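Local atomic coordinates of annexin (Schistosoma mansoni, PDB entry 4MDU), a protein that binds acidic phospholipid membranes in a calcium-dependent manner and aggregates liposomes, and takes part in reproduction of the worm and in host-parasite interaction. Residues L57-I60 and N61-R65; L355-M359 and G360-N364. One frame throughout, in Å; residues are numbered along the deposited sequence.

Contact 1 (L57-I60 and N61-R65)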
loop_
_atom_site.group_PDB
_atom_site.type_symbol
_atom_site.label_atom_id
_atom_site.label_comp_id
_atom_site.label_asym_id
_atom_site.label_seq_id
_atom_site.Cartn_x
_atom_site.Cartn_y
_atom_site.Cartn_z
ATOM N N LEU B 57 -7.840 -9.845 35.727
ATOM C CA LEU B 57 -8.618 -10.955 35.180
ATOM C C LEU B 57 -10.120 -10.743 35.337
ATOM O O LEU B 57 -10.899 -11.078 34.441
ATOM C CB LEU B 57 -8.196 -12.292 35.795
ATOM C CG LEU B 57 -6.787 -12.748 35.407
ATOM C CD1 LEU B 57 -6.433 -14.091 36.050
ATOM C CD2 LEU B 57 -6.645 -12.828 33.896
ATOM N N ALA B 58 -10.524 -10.187 36.473
ATOM C CA ALA B 58 -11.934 -9.885 36.716
ATOM C C ALA B 58 -12.462 -8.859 35.717
ATOM O O ALA B 58 -13.549 -9.013 35.158
ATOM C CB ALA B 58 -12.130 -9.379 38.139
ATOM N N ILE B 59 -11.681 -7.808 35.507
ATOM C CA ILE B 59 -12.053 -6.759 34.591
ATOM C C ILE B 59 -12.169 -7.321 33.175
ATOM O O ILE B 59 -13.167 -7.094 32.485
ATOM C CB ILE B 59 -11.025 -5.605 34.614
ATOM C CG1 ILE B 59 -10.948 -4.987 36.010
ATOM C CG2 ILE B 59 -11.376 -4.536 33.579
ATOM C CD1 ILE B 59 -10.209 -3.647 36.053
ATOM N N ILE B 60 -11.147 -8.056 32.748
ATOM C CA ILE B 60 -11.088 -8.551 31.377
ATOM C C ILE B 60 -12.214 -9.530 31.108
ATOM O O ILE B 60 -12.836 -9.495 30.048
ATOM C CB ILE B 60 -9.747 -9.248 31.068
ATOM C CG1 ILE B 60 -8.645 -8.216 30.858
ATOM C CG2 ILE B 60 -9.877 -10.100 29.815
ATOM C CD1 ILE B 60 -7.272 -8.692 31.267
ATOM N N ASN B 61 -12.478 -10.398 32.079
ATOM C CA ASN B 61 -13.460 -11.465 31.893
ATOM C C ASN B 61 -14.894 -10.959 31.847
ATOM O O ASN B 61 -15.821 -11.728 31.588
ATOM C CB ASN B 61 -13.303 -12.563 32.956
ATOM C CG ASN B 61 -12.058 -13.404 32.742
ATOM O OD1 ASN B 61 -11.503 -13.439 31.643
ATOM N ND2 ASN B 61 -11.611 -14.088 33.792
ATOM N N ILE B 62 -15.071 -9.667 32.103
ATOM C CA ILE B 62 -16.374 -9.039 31.940
ATOM C C ILE B 62 -16.390 -8.275 30.613
ATOM O O ILE B 62 -17.069 -8.671 29.661
ATOM C CB ILE B 62 -16.680 -8.073 33.104
ATOM C CG1 ILE B 62 -16.867 -8.835 34.414
ATOM C CG2 ILE B 62 -17.927 -7.254 32.826
ATOM C CD1 ILE B 62 -17.198 -7.907 35.574
ATOM N N LEU B 63 -15.611 -7.195 30.564
ATOM C CA LEU B 63 -15.610 -6.252 29.454
ATOM C C LEU B 63 -15.289 -6.893 28.112
ATOM O O LEU B 63 -15.919 -6.562 27.109
ATOM C CB LEU B 63 -14.648 -5.099 29.745
ATOM C CG LEU B 63 -15.053 -4.212 30.927
ATOM C CD1 LEU B 63 -13.951 -3.214 31.260
ATOM C CD2 LEU B 63 -16.378 -3.497 30.627
ATOM N N ALA B 64 -14.327 -7.816 28.091
ATOM C CA ALA B 64 -13.982 -8.541 26.864
ATOM C C ALA B 64 -14.910 -9.739 26.586
ATOM O O ALA B 64 -14.681 -10.514 25.644
ATOM C CB ALA B 64 -12.524 -8.990 26.899
ATOM N N ARG B 65 -15.933 -9.904 27.418
ATOM C CA ARG B 65 -16.983 -10.895 27.156
ATOM C C ARG B 65 -18.390 -10.289 26.991
ATOM O O ARG B 65 -19.386 -10.989 27.135
ATOM C CB ARG B 65 -17.005 -11.965 28.246
ATOM C CG ARG B 65 -15.729 -12.839 28.318
ATOM C CD ARG B 65 -15.365 -13.442 26.951
ATOM N NE ARG B 65 -16.492 -14.132 26.337
ATOM C CZ ARG B 65 -16.636 -14.321 25.028
ATOM N NH1 ARG B 65 -15.709 -13.885 24.178
ATOM N NH2 ARG B 65 -17.713 -14.949 24.563
#
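Asn61 folds back alongside the carbonyl of Leu57, one helical turn earlier. Its backbone N donates to Leu57 O at 2.9 Å, and its side chain skirts the same oxygen: CB is 3.2 Å from Leu57 O, CG 3.1 Å. The torsion responsible is chi1, -72°, which sets CG beside the backbone N and so close to the oxygen to which that N donates. At the tip the amide does not bond to this carbonyl, because the angle from ND2 is poor; ND2 donates instead to Tyr363 O. OD1 turns the other way, facing Leu57 O and the Ile60 carbonyl carbon at longer range. A short amide suits a site where the helix surface meets the chain's C-terminal tail.

The last turn changes its bonding. Ile59 O accepts from Leu63 N almost straight on, at 3.1 Å, and also from Ile62 N at 3.2 Å, which stands well above the carbonyl plane. Helical bonding goes on to Ala64 N, which reaches Ile60 O at 3.0 Å as the helix runs out.

On the buried side, Ile59 and Leu63 lie side by side, CG2 of the isoleucine 3.7 Å from CD1 of the leucine. Ile60 CG2 is 4.1 Å from Ala64 CB, a looser touch, and Ala64 CB also touches Val357.

Helix 56-63 lies in the first annexin repeat, where Ile59 lies close to Met49 and Thr54, which bind calcium. Ile59, Ile60 and Leu63 pack on helix 96-106, Ala58, Ile59 and Ile62 meet helix 38-48, and Ile60 and Asn61 reach helix 349-358 near the C terminus.

Contact 2 (L355-M359 and G360-N364); sequences LCVLM and GEIYN
Gly360 turns the chain at the end of helix 349-358 with a positive phi of 115°, a conformation that glycine adopts readily because a CB here would collide with the carbonyl oxygen of Met359. Two bonds run back from the turn into the last helical turn. Gly360 N donates to Val357 O at 2.9 Å, from well above the plane of that carbonyl, and Glu361 N donates to Cys356 O at 3.0 Å, tilted from the plane by about 33°. This is a Schellman motif, and in this fourth annexin repeat it ends the helix and sends the chain into an extended tail.

Beyond the glycine, Glu361 is the centre of an inverse gamma turn, with a weak bond from Ile362 N to Gly360 O. Its CG lies anti to the backbone N (chi1 -170°), and the side chain continues extended, carrying the carboxylate alongside Cys356: OE1 is 3.5 Å from Cys356 CB and 3.9 Å from SG. Both oxygens have charged partners, OE1 in a salt bridge with Arg353 and OE2 in one with Lys344. A glutamate is long enough to reach these two bases, whose charges probably keep it ionised.

The side chains of Val357 and Ile362 run roughly at right angles, Val357 CG1 meeting Ile362 CD1 at 3.7 Å. The other methyl of the branched valine, CG2, sits by the carbonyl oxygen of Glu361, 3.7 Å from Glu361 O. Val357 also touches Ile60 of helix 56-63.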
loop_
_atom_site.group_PDB
_atom_site.type_symbol
_atom_site.label_atom_id
_atom_site.label_comp_id
_atom_site.label_asym_id
_atom_site.label_seq_id
_atom_site.Cartn_x
_atom_site.Cartn_y
_atom_site.Cartn_z
ATOM N N LEU B 355 -7.097 -9.651 24.461
ATOM C CA LEU B 355 -7.369 -10.087 23.090
ATOM C C LEU B 355 -7.821 -11.545 23.049
ATOM O O LEU B 355 -8.733 -11.897 22.295
ATOM C CB LEU B 355 -6.139 -9.904 22.205
ATOM C CG LEU B 355 -5.563 -8.487 22.091
ATOM C CD1 LEU B 355 -4.463 -8.466 21.057
ATOM C CD2 LEU B 355 -6.651 -7.461 21.725
ATOM N N CYS B 356 -7.177 -12.392 23.854
ATOM C CA CYS B 356 -7.515 -13.818 23.877
ATOM C C CYS B 356 -8.947 -14.033 24.357
ATOM O O CYS B 356 -9.654 -14.908 23.860
ATOM C CB CYS B 356 -6.515 -14.603 24.756
ATOM S SG CYS B 356 -4.872 -14.661 23.987
ATOM N N VAL B 357 -9.372 -13.231 25.323
ATOM C CA VAL B 357 -10.700 -13.385 25.888
ATOM C C VAL B 357 -11.764 -12.948 24.873
ATOM O O VAL B 357 -12.803 -13.570 24.758
ATOM C CB VAL B 357 -10.823 -12.609 27.194
ATOM C CG1 VAL B 357 -12.288 -12.495 27.648
ATOM C CG2 VAL B 357 -9.985 -13.289 28.251
ATOM N N LEU B 358 -11.475 -11.894 24.121
ATOM C CA LEU B 358 -12.359 -11.480 23.046
ATOM C C LEU B 358 -12.657 -12.657 22.110
ATOM O O LEU B 358 -13.787 -12.818 21.669
ATOM C CB LEU B 358 -11.764 -10.305 22.264
ATOM C CG LEU B 358 -11.722 -8.936 22.944
ATOM C CD1 LEU B 358 -10.919 -7.966 22.086
ATOM C CD2 LEU B 358 -13.131 -8.389 23.189
ATOM N N MET B 359 -11.653 -13.477 21.811
ATOM C CA MET B 359 -11.846 -14.603 20.886
ATOM C C MET B 359 -12.512 -15.799 21.564
ATOM O O MET B 359 -12.874 -16.777 20.905
ATOM C CB MET B 359 -10.512 -15.041 20.287
ATOM C CG MET B 359 -9.916 -14.078 19.266
ATOM S SD MET B 359 -8.236 -14.573 18.775
ATOM C CE MET B 359 -7.293 -14.097 20.219
ATOM N N GLY B 360 -12.662 -15.723 22.883
ATOM C CA GLY B 360 -13.321 -16.783 23.626
ATOM C C GLY B 360 -12.462 -17.563 24.611
ATOM O O GLY B 360 -12.980 -18.362 25.403
ATOM N N GLU B 361 -11.152 -17.355 24.585
ATOM C CA GLU B 361 -10.294 -18.109 25.501
ATOM C C GLU B 361 -10.234 -17.467 26.883
ATOM O O GLU B 361 -9.315 -16.714 27.178
ATOM C CB GLU B 361 -8.874 -18.307 24.950
ATOM C CG GLU B 361 -8.061 -19.306 25.811
ATOM C CD GLU B 361 -6.561 -19.095 25.746
ATOM O OE1 GLU B 361 -6.112 -17.929 25.808
ATOM O OE2 GLU B 361 -5.831 -20.104 25.652
ATOM N N ILE B 362 -11.214 -17.775 27.724
ATOM C CA ILE B 362 -11.277 -17.238 29.081
ATOM C C ILE B 362 -10.364 -18.010 30.039
ATOM O O ILE B 362 -10.429 -19.238 30.108
ATOM C CB ILE B 362 -12.713 -17.318 29.653
ATOM C CG1 ILE B 362 -13.636 -16.296 28.982
ATOM C CG2 ILE B 362 -12.696 -17.073 31.157
ATOM C CD1 ILE B 362 -13.356 -16.073 27.514
ATOM N N TYR B 363 -9.531 -17.294 30.790
ATOM C CA TYR B 363 -8.804 -17.912 31.894
ATOM C C TYR B 363 -9.315 -17.392 33.230
ATOM O O TYR B 363 -9.266 -16.191 33.504
ATOM C CB TYR B 363 -7.304 -17.677 31.772
ATOM N N ASN B 364 -9.817 -18.304 34.053
ATOM C CA ASN B 364 -10.330 -17.951 35.368
ATOM C C ASN B 364 -9.219 -17.910 36.409
ATOM O O ASN B 364 -8.135 -18.462 36.195
ATOM C CB ASN B 364 -11.424 -18.928 35.796
ATOM C CG ASN B 364 -12.792 -18.282 35.842
ATOM O OD1 ASN B 364 -12.912 -17.082 36.104
ATOM N ND2 ASN B 364 -13.835 -19.071 35.589
#

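How the contacts relate
From the N terminus, the chain first meets contact 1, where helix 56-63 of the first annexin repeat runs out. Nearly three hundred residues later it reaches contact 2, at the end of helix 349-358 in the fourth repeat. Each contact is local and closes only a turn; they follow in series, neither nesting nor crossing. The centres of contacts 1 and 2 lie about 9 Å apart. Arg65 NH1 approaches Val357 O at 3.0 Å, a probable hydrogen bond onto the same carbonyl that Gly360 uses, NH2 donates to Thr29 O, and Arg65 CD packs against Ile362 CD1. The helix end and the tail after it both rest on the first repeat, so the contacts join the first and fourth repeats.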